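Local coordinates for protein CRISPR-associated endonuclease Cas9 (Campylobacter jejuni subsp. jejuni serotype O:2, PDB 5X2H) that binds a guide RNA and cuts matching foreign DNA, its HNH domain cleaving the strand complementary to the guide and its RuvC-like domain the other, at residues K437-P442 with Y505-P510; E641-E646 with N672-K677; T692-A697 with I805-V810; K408-L413 with N425-K430. All coordinates share one frame; numbering follows the deposited sequence.

Contact 1. Residues K437-P442 with Y505-P510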
# COMPACT_ATOMS: atom_id res chain seq x y z
N LYS A 437 6.55 -27.26 17.07
CA LYS A 437 6.36 -26.08 17.90
C LYS A 437 7.69 -25.65 18.51
O LYS A 437 8.49 -26.49 18.93
CB LYS A 437 5.33 -26.35 19.00
CG LYS A 437 4.00 -26.86 18.47
CD LYS A 437 2.93 -26.83 19.54
CE LYS A 437 1.64 -27.48 19.04
NZ LYS A 437 1.22 -26.93 17.72
N LYS A 438 7.92 -24.34 18.56
CA LYS A 438 9.19 -23.77 18.97
C LYS A 438 9.10 -23.16 20.36
O LYS A 438 8.01 -22.90 20.88
CB LYS A 438 9.65 -22.71 17.96
CG LYS A 438 9.93 -23.25 16.57
CD LYS A 438 11.10 -24.22 16.59
CE LYS A 438 11.35 -24.82 15.22
NZ LYS A 438 12.53 -25.74 15.23
N ASP A 439 10.27 -22.95 20.96
CA ASP A 439 10.34 -22.26 22.25
C ASP A 439 9.91 -20.81 22.11
O ASP A 439 9.15 -20.29 22.94
CB ASP A 439 11.75 -22.36 22.83
CG ASP A 439 12.15 -23.78 23.18
OD1 ASP A 439 11.24 -24.60 23.43
OD2 ASP A 439 13.36 -24.06 23.21
N PHE A 440 10.41 -20.13 21.09
CA PHE A 440 10.04 -18.75 20.79
C PHE A 440 9.15 -18.72 19.56
O PHE A 440 9.22 -19.59 18.69
CB PHE A 440 11.28 -17.88 20.55
CG PHE A 440 12.24 -17.86 21.71
CD1 PHE A 440 12.03 -17.00 22.77
CD2 PHE A 440 13.34 -18.69 21.73
CE1 PHE A 440 12.91 -16.97 23.84
CE2 PHE A 440 14.23 -18.66 22.79
CZ PHE A 440 14.01 -17.80 23.85
N LEU A 441 8.29 -17.71 19.50
CA LEU A 441 7.40 -17.57 18.36
C LEU A 441 8.21 -17.17 17.13
O LEU A 441 8.90 -16.14 17.16
CB LEU A 441 6.32 -16.54 18.65
CG LEU A 441 5.13 -16.52 17.68
CD1 LEU A 441 4.44 -17.87 17.67
CD2 LEU A 441 4.15 -15.42 18.05
N PRO A 442 8.19 -17.95 16.06
CA PRO A 442 8.99 -17.60 14.87
C PRO A 442 8.37 -16.43 14.13
O PRO A 442 7.25 -15.99 14.40
CB PRO A 442 8.94 -18.88 14.03
CG PRO A 442 7.64 -19.51 14.40
CD PRO A 442 7.45 -19.21 15.87
N TYR A 505 2.39 -22.67 16.53
CA TYR A 505 3.83 -22.57 16.42
C TYR A 505 4.59 -22.41 17.73
O TYR A 505 5.82 -22.47 17.71
CB TYR A 505 4.21 -21.39 15.50
CG TYR A 505 3.92 -21.66 14.04
CD1 TYR A 505 4.88 -22.24 13.22
CD2 TYR A 505 2.69 -21.35 13.49
CE1 TYR A 505 4.63 -22.49 11.89
CE2 TYR A 505 2.42 -21.61 12.16
CZ TYR A 505 3.40 -22.17 11.36
OH TYR A 505 3.14 -22.43 10.04
N LEU A 506 3.91 -22.20 18.86
CA LEU A 506 4.59 -22.00 20.13
C LEU A 506 4.42 -23.22 21.02
O LEU A 506 3.32 -23.79 21.12
CB LEU A 506 4.06 -20.76 20.85
CG LEU A 506 4.90 -20.28 22.04
CD1 LEU A 506 6.20 -19.65 21.55
CD2 LEU A 506 4.12 -19.30 22.91
N ASP A 507 5.50 -23.63 21.68
CA ASP A 507 5.48 -24.74 22.62
C ASP A 507 5.28 -24.20 24.03
O ASP A 507 6.00 -23.30 24.46
CB ASP A 507 6.78 -25.54 22.53
CG ASP A 507 6.71 -26.84 23.31
OD1 ASP A 507 5.58 -27.28 23.63
OD2 ASP A 507 7.77 -27.41 23.61
N PHE A 508 4.30 -24.76 24.74
CA PHE A 508 3.93 -24.31 26.07
C PHE A 508 4.37 -25.31 27.13
O PHE A 508 4.82 -26.42 26.83
CB PHE A 508 2.41 -24.09 26.16
CG PHE A 508 1.92 -22.89 25.41
CD1 PHE A 508 1.61 -22.98 24.06
CD2 PHE A 508 1.75 -21.68 26.05
CE1 PHE A 508 1.15 -21.88 23.37
CE2 PHE A 508 1.29 -20.57 25.37
CZ PHE A 508 0.99 -20.67 24.02
N LEU A 509 4.24 -24.89 28.38
CA LEU A 509 4.47 -25.79 29.49
C LEU A 509 3.32 -26.80 29.57
O LEU A 509 2.16 -26.44 29.35
CB LEU A 509 4.57 -25.03 30.81
CG LEU A 509 5.88 -24.31 31.12
CD1 LEU A 509 5.79 -23.61 32.47
CD2 LEU A 509 7.04 -25.29 31.10
N PRO A 510 3.62 -28.06 29.87
CA PRO A 510 2.54 -29.03 30.10
C PRO A 510 1.71 -28.63 31.32
O PRO A 510 2.24 -28.36 32.40
CB PRO A 510 3.28 -30.35 30.34
CG PRO A 510 4.62 -30.15 29.70
CD PRO A 510 4.94 -28.70 29.89
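K438 meets the loop 505-510 through both polar atoms of its backbone. Its N gives a nearly straight bond to Y505 O (2.9 Å, 176° at the hydrogen), the donor standing above the carbonyl plane; its O takes the N-H of D507 at 2.7 Å. This lone bridge spans K438 and L506, and side chains pack around it. L506 CD1 lies 3.3 Å from D439 O and 3.5 Å from L441 N, over the bend that turns the chain away after D439. CG of L506 stands anti to its backbone N (chi1 -167°), which swings CD1 back to that bend although the side chain sets off away from it. Beyond, P442 CD rests 3.9 Å from Y505 CB, the two side chains crossing at about a right angle. K437 lays its aliphatic chain along the other segment, CD 3.4 Å from L506 O, and bends at its last torsion to bond K503 O with NZ. In the next shell, N470 of helix 456-476 accepts the N-H of L441, R466 binds its carbonyl, and L473 packs on L506. The carboxylates of D439 and D507 approach to 4.5 Å between D439 OD1 and D507 OD2. K478, paired firmly with D439 and weakly, at long range, with D507, probably offsets the repulsion of the two carboxylates.

Contact 2. Residues E641-E646 with N672-K677. With nucleotides of chain C; nucleotides of chain B.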
# COMPACT_ATOMS: atom_id res chain seq x y z
N GLU A 641 6.52 18.33 -1.86
CA GLU A 641 6.11 18.15 -3.24
C GLU A 641 5.76 19.46 -3.94
O GLU A 641 5.55 19.46 -5.15
CB GLU A 641 4.93 17.18 -3.32
CG GLU A 641 5.28 15.79 -2.82
CD GLU A 641 4.10 14.85 -2.80
OE1 GLU A 641 2.96 15.32 -2.71
OE2 GLU A 641 4.32 13.62 -2.89
N THR A 642 5.69 20.57 -3.21
CA THR A 642 5.38 21.87 -3.81
C THR A 642 6.66 22.51 -4.32
O THR A 642 7.57 22.82 -3.54
CB THR A 642 4.70 22.79 -2.80
OG1 THR A 642 3.49 22.19 -2.34
CG2 THR A 642 4.39 24.13 -3.44
N PHE A 643 6.74 22.71 -5.64
CA PHE A 643 7.84 23.46 -6.22
C PHE A 643 7.63 24.95 -5.98
O PHE A 643 6.52 25.47 -6.19
CB PHE A 643 7.95 23.17 -7.72
CG PHE A 643 8.03 21.70 -8.05
CD1 PHE A 643 8.80 20.85 -7.29
CD2 PHE A 643 7.33 21.18 -9.13
CE1 PHE A 643 8.87 19.50 -7.59
CE2 PHE A 643 7.40 19.84 -9.44
CZ PHE A 643 8.17 18.99 -8.67
N ARG A 644 8.67 25.64 -5.53
CA ARG A 644 8.56 27.02 -5.11
C ARG A 644 9.52 27.91 -5.88
O ARG A 644 10.59 27.48 -6.32
CB ARG A 644 8.83 27.17 -3.61
CG ARG A 644 7.94 26.29 -2.75
CD ARG A 644 8.14 26.55 -1.27
NE ARG A 644 7.25 25.71 -0.48
CZ ARG A 644 5.98 26.00 -0.24
NH1 ARG A 644 5.45 27.12 -0.72
NH2 ARG A 644 5.23 25.18 0.48
N LYS A 645 9.13 29.18 -6.04
CA LYS A 645 10.03 30.18 -6.59
C LYS A 645 10.98 30.66 -5.51
O LYS A 645 10.61 30.76 -4.34
CB LYS A 645 9.24 31.35 -7.17
CG LYS A 645 8.06 30.96 -8.03
CD LYS A 645 7.72 32.07 -9.01
CE LYS A 645 6.22 32.24 -9.16
NZ LYS A 645 5.89 33.20 -10.25
N GLU A 646 12.22 30.97 -5.91
CA GLU A 646 13.21 31.40 -4.93
C GLU A 646 12.82 32.72 -4.28
O GLU A 646 13.29 33.00 -3.17
CB GLU A 646 14.59 31.52 -5.59
CG GLU A 646 14.68 32.56 -6.69
CD GLU A 646 16.04 32.57 -7.36
OE1 GLU A 646 16.38 31.57 -8.03
OE2 GLU A 646 16.76 33.57 -7.22
N ASN A 672 16.02 19.21 -9.93
CA ASN A 672 15.59 19.48 -11.31
C ASN A 672 15.36 20.97 -11.56
O ASN A 672 14.48 21.36 -12.32
CB ASN A 672 14.33 18.68 -11.66
CG ASN A 672 14.50 17.19 -11.43
OD1 ASN A 672 15.57 16.64 -11.70
ND2 ASN A 672 13.46 16.53 -10.93
N GLY A 673 16.16 21.81 -10.90
CA GLY A 673 15.99 23.24 -11.01
C GLY A 673 14.82 23.81 -10.25
O GLY A 673 14.42 24.94 -10.50
N LYS A 674 14.25 23.05 -9.31
CA LYS A 674 13.07 23.47 -8.56
C LYS A 674 13.41 23.57 -7.08
O LYS A 674 14.01 22.64 -6.52
CB LYS A 674 11.92 22.49 -8.77
CG LYS A 674 11.79 21.99 -10.20
CD LYS A 674 10.79 20.84 -10.29
CE LYS A 674 10.88 20.12 -11.62
NZ LYS A 674 10.56 21.01 -12.77
N ILE A 675 13.03 24.68 -6.45
CA ILE A 675 13.25 24.88 -5.02
C ILE A 675 12.18 24.13 -4.24
O ILE A 675 10.98 24.26 -4.52
CB ILE A 675 13.23 26.38 -4.68
CG1 ILE A 675 14.29 27.13 -5.48
CG2 ILE A 675 13.46 26.58 -3.18
CD1 ILE A 675 15.70 26.93 -4.99
N VAL A 676 12.61 23.33 -3.26
CA VAL A 676 11.71 22.53 -2.44
C VAL A 676 12.21 22.54 -1.00
O VAL A 676 13.41 22.63 -0.73
CB VAL A 676 11.61 21.07 -2.96
CG1 VAL A 676 10.90 21.02 -4.32
CG2 VAL A 676 13.00 20.45 -3.06
N LYS A 677 11.27 22.43 -0.07
CA LYS A 677 11.61 22.31 1.34
C LYS A 677 12.00 20.87 1.67
O LYS A 677 11.78 19.94 0.89
CB LYS A 677 10.45 22.76 2.23
CG LYS A 677 10.05 24.22 2.03
CD LYS A 677 9.00 24.64 3.05
CE LYS A 677 8.64 26.11 2.90
NZ LYS A 677 7.63 26.52 3.91
P DG C 9 3.65 19.34 -0.06
OP1 DG C 9 4.41 18.06 -0.01
OP2 DG C 9 4.32 20.57 -0.54
O5' DG C 9 2.34 19.13 -0.95
C5' DG C 9 1.59 17.94 -0.84
C4' DG C 9 0.25 18.09 -1.52
O4' DG C 9 0.45 18.33 -2.93
C3' DG C 9 -0.67 16.88 -1.40
O3' DG C 9 -1.92 17.27 -0.87
C2' DG C 9 -0.80 16.35 -2.83
C1' DG C 9 -0.48 17.58 -3.68
N9 DG C 9 0.13 17.24 -4.96
C8 DG C 9 1.37 16.69 -5.16
N7 DG C 9 1.65 16.49 -6.42
C5 DG C 9 0.52 16.93 -7.09
C6 DG C 9 0.24 16.95 -8.48
O6 DG C 9 0.96 16.58 -9.41
N1 DG C 9 -1.03 17.47 -8.74
C2 DG C 9 -1.90 17.92 -7.79
N2 DG C 9 -3.08 18.40 -8.23
N3 DG C 9 -1.65 17.90 -6.48
C4 DG C 9 -0.43 17.40 -6.21
P A B 47 10.97 15.77 -20.31
OP1 A B 47 11.99 14.70 -20.47
OP2 A B 47 9.54 15.51 -20.59
O5' A B 47 11.03 16.32 -18.82
C5' A B 47 12.25 16.75 -18.24
C4' A B 47 12.03 17.37 -16.88
O4' A B 47 11.25 18.59 -17.01
C3' A B 47 11.23 16.54 -15.89
O3' A B 47 11.99 15.52 -15.28
C2' A B 47 10.73 17.60 -14.91
O2' A B 47 11.78 17.99 -14.03
C1' A B 47 10.45 18.76 -15.86
N9 A B 47 9.03 18.79 -16.26
C8 A B 47 8.45 18.26 -17.38
N7 A B 47 7.15 18.45 -17.45
C5 A B 47 6.85 19.15 -16.28
C6 A B 47 5.65 19.65 -15.75
N6 A B 47 4.46 19.52 -16.35
N1 A B 47 5.70 20.30 -14.56
C2 A B 47 6.89 20.43 -13.96
N3 A B 47 8.09 20.01 -14.36
C4 A B 47 8.00 19.36 -15.54
P U B 22 -1.35 25.79 -10.73
OP1 U B 22 -1.78 27.04 -10.05
OP2 U B 22 -1.47 25.69 -12.21
O5' U B 22 0.17 25.53 -10.36
C5' U B 22 0.60 25.54 -9.00
C4' U B 22 1.95 24.89 -8.84
O4' U B 22 1.91 23.54 -9.37
C3' U B 22 3.10 25.54 -9.59
O3' U B 22 3.62 26.67 -8.91
C2' U B 22 4.10 24.39 -9.73
O2' U B 22 4.81 24.20 -8.52
C1' U B 22 3.16 23.20 -9.91
N1 U B 22 2.99 22.80 -11.33
C2 U B 22 4.01 22.05 -11.90
O2 U B 22 5.02 21.74 -11.30
N3 U B 22 3.80 21.69 -13.21
C4 U B 22 2.70 21.98 -13.99
O4 U B 22 2.67 21.58 -15.15
C5 U B 22 1.69 22.75 -13.33
C6 U B 22 1.86 23.12 -12.05
O HOH W 1 8.20 22.88 -0.76
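K674 lays its CD almost exactly over the centre of the F643 ring, 3.4 Å from the centroid and 2° off the normal, a CH-pi contact made by the shaft of a lysine whose charged end serves RNA. The chain bends at its last torsion (chi4 -62°), lifting NZ off the same face of the ring toward N3 of the adenosine nucleotide 47 of chain B, 3.1 Å away; its cation-pi attraction to the ring is long and at most weak. E641 O lies over the opposite face, offset toward the rim, and at the ring edge, in plane, lie V676 CG1, 3.6 Å from F643 CD1, and O2 of U22 of chain B. The backbones join by one antiparallel hydrogen-bonded pair: R644 N donates to I675 O (2.9 Å) in the carbonyl plane. A water extends the junction, donating to T642 O and accepting from R644 NE and K677 N. R644 runs extended with T642 CG2 over one guanidinium face and K677 NZ offset over the other; E648 and a DNA phosphate pair with its two terminal nitrogens, so nearby anions probably balance the two cations. The phosphate of DG9 of chain C is gripped before it. E641 N binds its OP1 at 2.8 Å. T642 OG1 donates to OP2 of DG9 at 2.6 Å, and T642 N adds a weaker bond there. A loop pinned to the hairpin of strands 668-671 and 674-677, touching a DNA phosphate and the guide RNA at neighbouring points, is characteristic of the wedge domain of this Cas9.

Contact 3. Residues T692-A697 with I805-V810. With nucleotides of chain C.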
# COMPACT_ATOMS: atom_id res chain seq x y z
N THR A 692 34.12 23.91 26.28
CA THR A 692 33.01 24.66 26.86
C THR A 692 31.87 23.76 27.33
O THR A 692 31.02 24.23 28.09
CB THR A 692 32.47 25.68 25.86
OG1 THR A 692 31.89 24.99 24.74
CG2 THR A 692 33.57 26.59 25.36
N ASN A 693 31.84 22.50 26.89
CA ASN A 693 30.81 21.52 27.23
C ASN A 693 29.44 21.89 26.68
O ASN A 693 28.43 21.29 27.08
CB ASN A 693 30.73 21.29 28.74
CG ASN A 693 32.00 20.70 29.31
OD1 ASN A 693 32.60 19.81 28.71
ND2 ASN A 693 32.43 21.21 30.46
N LYS A 694 29.36 22.85 25.76
CA LYS A 694 28.09 23.19 25.14
C LYS A 694 27.76 22.21 24.02
O LYS A 694 28.65 21.67 23.35
CB LYS A 694 28.13 24.62 24.60
CG LYS A 694 28.31 25.68 25.68
CD LYS A 694 28.32 27.08 25.10
CE LYS A 694 28.40 28.14 26.19
NZ LYS A 694 28.43 29.52 25.63
N PHE A 695 26.47 21.98 23.83
CA PHE A 695 26.00 20.98 22.88
C PHE A 695 25.62 21.63 21.55
O PHE A 695 25.22 22.80 21.50
CB PHE A 695 24.81 20.20 23.44
CG PHE A 695 25.16 19.34 24.62
CD1 PHE A 695 25.69 18.08 24.44
CD2 PHE A 695 25.00 19.82 25.92
CE1 PHE A 695 26.03 17.29 25.53
CE2 PHE A 695 25.34 19.04 27.01
CZ PHE A 695 25.85 17.77 26.82
N TYR A 696 25.76 20.86 20.48
CA TYR A 696 25.51 21.32 19.12
C TYR A 696 24.87 20.18 18.33
O TYR A 696 25.16 19.01 18.56
CB TYR A 696 26.80 21.81 18.45
CG TYR A 696 27.43 22.98 19.17
CD1 TYR A 696 28.37 22.78 20.18
CD2 TYR A 696 27.08 24.28 18.86
CE1 TYR A 696 28.95 23.85 20.85
CE2 TYR A 696 27.65 25.36 19.53
CZ TYR A 696 28.58 25.14 20.52
OH TYR A 696 29.15 26.21 21.18
N ALA A 697 23.99 20.55 17.39
CA ALA A 697 23.18 19.58 16.68
C ALA A 697 23.31 19.74 15.18
O ALA A 697 23.26 20.86 14.66
CB ALA A 697 21.70 19.69 17.08
N ILE A 805 19.26 23.22 23.65
CA ILE A 805 20.23 22.16 23.87
C ILE A 805 21.61 22.69 24.26
O ILE A 805 22.37 21.97 24.92
CB ILE A 805 20.36 21.25 22.63
CG1 ILE A 805 21.27 21.89 21.59
CG2 ILE A 805 19.01 20.96 22.02
CD1 ILE A 805 21.55 21.01 20.40
N GLN A 806 21.95 23.92 23.87
CA GLN A 806 23.34 24.37 23.95
C GLN A 806 23.86 24.34 25.38
O GLN A 806 25.00 23.93 25.62
CB GLN A 806 23.47 25.76 23.34
CG GLN A 806 24.91 26.20 23.12
CD GLN A 806 25.02 27.59 22.53
OE1 GLN A 806 25.92 27.87 21.73
NE2 GLN A 806 24.10 28.47 22.92
N ASN A 807 23.05 24.77 26.34
CA ASN A 807 23.49 24.90 27.72
C ASN A 807 22.87 23.86 28.64
O ASN A 807 22.79 24.07 29.85
CB ASN A 807 23.18 26.31 28.24
CG ASN A 807 23.89 27.38 27.44
OD1 ASN A 807 25.07 27.25 27.12
ND2 ASN A 807 23.17 28.44 27.10
N LEU A 808 22.42 22.73 28.09
CA LEU A 808 21.89 21.66 28.91
C LEU A 808 22.95 21.16 29.88
O LEU A 808 24.11 20.97 29.52
CB LEU A 808 21.40 20.50 28.04
CG LEU A 808 20.04 20.67 27.35
CD1 LEU A 808 19.74 19.47 26.44
CD2 LEU A 808 18.95 20.84 28.39
N LYS A 809 22.54 20.96 31.14
CA LYS A 809 23.48 20.46 32.14
C LYS A 809 23.72 18.97 31.97
O LYS A 809 24.84 18.49 32.17
CB LYS A 809 22.95 20.78 33.54
CG LYS A 809 23.80 20.23 34.67
CD LYS A 809 23.26 20.65 36.03
CE LYS A 809 24.05 20.01 37.15
NZ LYS A 809 23.59 20.49 38.49
N VAL A 810 22.68 18.22 31.59
CA VAL A 810 22.78 16.79 31.32
C VAL A 810 22.11 16.52 29.98
O VAL A 810 21.01 17.02 29.72
CB VAL A 810 22.13 15.95 32.44
CG1 VAL A 810 22.04 14.48 32.03
CG2 VAL A 810 22.90 16.10 33.73
O5' DC C 1 20.49 28.50 27.06
C5' DC C 1 19.64 29.35 26.31
C4' DC C 1 18.29 29.48 26.99
O4' DC C 1 17.59 30.65 26.47
C3' DC C 1 17.33 28.32 26.78
O3' DC C 1 16.43 28.24 27.88
C2' DC C 1 16.61 28.74 25.50
C1' DC C 1 16.47 30.24 25.71
N1 DC C 1 16.45 31.03 24.45
C2 DC C 1 15.28 31.67 24.05
O2 DC C 1 14.27 31.56 24.75
N3 DC C 1 15.28 32.40 22.90
C4 DC C 1 16.40 32.49 22.17
N4 DC C 1 16.35 33.21 21.05
C5 DC C 1 17.61 31.84 22.56
C6 DC C 1 17.59 31.13 23.70
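The F695 ring takes L808 O at its edge, in plane, with CE2 3.4 Å from that oxygen, while I805 O approaches the ring obliquely. The Y696 ring meets the Q806 side-chain amide with their planes 86° apart; OE1 lies 3.7 Å from Y696 OH, too far to count as a bond. Q806 reaches there because its chain is fully extended beyond a first torsion of -168°, bringing OE1 near the hydroxyl end of Y696. Between these groups, F695 N donates to Q806 O at 3.0 Å. The same oxygen lies 3.2 Å from K694 CA, a CA-H...O contact, and Q806 CA returns a similar contact to F695 O. Farther along strand 695-700, I805 CD1 touches A697 CB (3.6 Å). K694 stretches out beside N807, both pointing the same way, so that its CE passes N807 OD1. The other arm of that amide is engaged by DNA: N807 ND2 donates to O5' of DC1 of chain C at 2.7 Å, with the N-H...O angle 152°. Residues I805 to L808 form a type I turn, and the I805 and Q806 carbonyls within it approach F695. F695 also meets F811 edge-to-face and packs on I686 of strand 683-689. The turn links strands 799-804 and 810-816 of the six-stranded sheet, and packs against the start of strand 695-700, an outer strand of the separate three-stranded sheet; K809 and V810 form a classic bulge opposite Q748.

Contact 4. Residues K408-L413 with N425-K430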
# COMPACT_ATOMS: atom_id res chain seq x y z
N LYS A 408 -7.92 -33.47 -8.70
CA LYS A 408 -7.78 -34.74 -9.40
C LYS A 408 -8.09 -35.93 -8.50
O LYS A 408 -8.41 -37.01 -9.01
CB LYS A 408 -6.36 -34.88 -9.96
CG LYS A 408 -6.11 -34.10 -11.24
CD LYS A 408 -4.63 -34.05 -11.56
CE LYS A 408 -4.39 -34.00 -13.06
NZ LYS A 408 -4.78 -35.28 -13.71
N LEU A 409 -8.00 -35.77 -7.18
CA LEU A 409 -8.25 -36.84 -6.23
C LEU A 409 -9.67 -36.82 -5.68
O LEU A 409 -10.32 -37.87 -5.61
CB LEU A 409 -7.26 -36.75 -5.07
CG LEU A 409 -5.78 -36.85 -5.43
CD1 LEU A 409 -4.91 -36.46 -4.24
CD2 LEU A 409 -5.44 -38.26 -5.90
N VAL A 410 -10.18 -35.65 -5.30
CA VAL A 410 -11.48 -35.57 -4.65
C VAL A 410 -12.61 -35.72 -5.67
O VAL A 410 -13.62 -36.37 -5.39
CB VAL A 410 -11.59 -34.24 -3.87
CG1 VAL A 410 -12.97 -34.11 -3.25
CG2 VAL A 410 -10.50 -34.16 -2.81
N THR A 411 -12.45 -35.13 -6.85
CA THR A 411 -13.53 -35.14 -7.83
C THR A 411 -13.95 -36.53 -8.29
O THR A 411 -15.17 -36.75 -8.43
CB THR A 411 -13.14 -34.27 -9.04
OG1 THR A 411 -12.52 -33.06 -8.58
CG2 THR A 411 -14.36 -33.93 -9.86
N PRO A 412 -13.05 -37.49 -8.54
CA PRO A 412 -13.53 -38.83 -8.92
C PRO A 412 -14.41 -39.49 -7.87
O PRO A 412 -15.38 -40.17 -8.22
CB PRO A 412 -12.23 -39.62 -9.15
CG PRO A 412 -11.23 -38.59 -9.49
CD PRO A 412 -11.58 -37.40 -8.66
N LEU A 413 -14.09 -39.29 -6.58
CA LEU A 413 -14.92 -39.88 -5.54
C LEU A 413 -16.26 -39.17 -5.43
O LEU A 413 -17.29 -39.81 -5.19
CB LEU A 413 -14.18 -39.85 -4.20
CG LEU A 413 -12.84 -40.58 -4.13
CD1 LEU A 413 -12.34 -40.60 -2.69
CD2 LEU A 413 -12.96 -41.99 -4.68
N ASN A 425 -11.74 -38.07 3.65
CA ASN A 425 -11.42 -39.10 4.63
C ASN A 425 -10.99 -40.39 3.95
O ASN A 425 -10.09 -41.08 4.44
CB ASN A 425 -12.62 -39.34 5.54
CG ASN A 425 -12.27 -40.22 6.73
OD1 ASN A 425 -12.69 -41.38 6.81
ND2 ASN A 425 -11.49 -39.68 7.66
N GLU A 426 -11.61 -40.74 2.82
CA GLU A 426 -11.22 -41.94 2.10
C GLU A 426 -9.82 -41.80 1.50
O GLU A 426 -9.07 -42.78 1.43
CB GLU A 426 -12.24 -42.27 1.02
CG GLU A 426 -11.83 -43.41 0.10
CD GLU A 426 -12.95 -43.88 -0.79
OE1 GLU A 426 -14.12 -43.53 -0.51
OE2 GLU A 426 -12.67 -44.59 -1.78
N LEU A 427 -9.46 -40.60 1.07
CA LEU A 427 -8.15 -40.33 0.49
C LEU A 427 -7.10 -40.01 1.54
O LEU A 427 -5.92 -39.87 1.19
CB LEU A 427 -8.24 -39.18 -0.51
CG LEU A 427 -9.05 -39.46 -1.78
CD1 LEU A 427 -9.35 -38.17 -2.51
CD2 LEU A 427 -8.32 -40.44 -2.68
N ASN A 428 -7.49 -39.90 2.82
CA ASN A 428 -6.59 -39.47 3.89
C ASN A 428 -5.99 -38.10 3.59
O ASN A 428 -4.80 -37.87 3.78
CB ASN A 428 -5.50 -40.51 4.15
CG ASN A 428 -6.05 -41.83 4.64
OD1 ASN A 428 -5.75 -42.90 4.09
ND2 ASN A 428 -6.88 -41.78 5.68
N LEU A 429 -6.83 -37.19 3.10
CA LEU A 429 -6.43 -35.81 2.85
C LEU A 429 -6.70 -34.98 4.10
O LEU A 429 -7.85 -34.85 4.53
CB LEU A 429 -7.19 -35.24 1.65
CG LEU A 429 -6.51 -35.32 0.28
CD1 LEU A 429 -7.51 -35.03 -0.82
CD2 LEU A 429 -5.35 -34.34 0.21
N LYS A 430 -5.64 -34.43 4.67
CA LYS A 430 -5.74 -33.59 5.86
C LYS A 430 -5.20 -32.20 5.55
O LYS A 430 -4.18 -32.06 4.86
CB LYS A 430 -4.98 -34.19 7.04
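E426 holds K418 in a salt bridge through OE1, while its CD lies 3.8 Å from L413 CD1; no hydrogen bond crosses between the two segments. The L413 methyl CD1 crosses the extended E426 chain at a slant, and CB, CG and CD of the glutamate line one side of it. L427 and L413 come together tip to tip, L413 CD1 standing 3.6 Å from L427 CG. L427 also reaches L409 with CD1, 3.3 Å from L409 O and 3.6 Å from L409 CB. V410 CG2 touches L429 CD1 (3.7 Å), and L429 also touches F254 and F255. T411, turned from this interface, packs against helix 266-288. N428, with positive phi, is the C-prime residue of a Schellman motif: L429 N bonds back to C424 O, N428 N makes a weak bond to N425 O, and the chain then turns L429 onto helix 404-415. Two successive helices, 404-415 and 420-427, joined by a short loop, thus pack through leucines and a valine, the second ended by a Schellman motif.

Along the chain the four contacts come in the order 4, 1, 2, 3, each closing before the next opens. Contact 4 joins neighbouring helices 404-415 and 420-427. Contact 1 follows, its first loop leaving helix 420-427 for helix 456-476 and its second lying in the RuvC region; the centres of contacts 1 and 4 are 32 Å apart. Contact 2 lies in the wedge domain, and contact 3, 34 Å away between centres, brings strand 695-700 against the 805-810 turn of the PI-CTD domain; both touch DNA chain C, at different nucleotides. Contacts 3 and 4 are 74 Å apart between centres. None touches another; they are separate local contacts spread through helical, RuvC, wedge and PI regions.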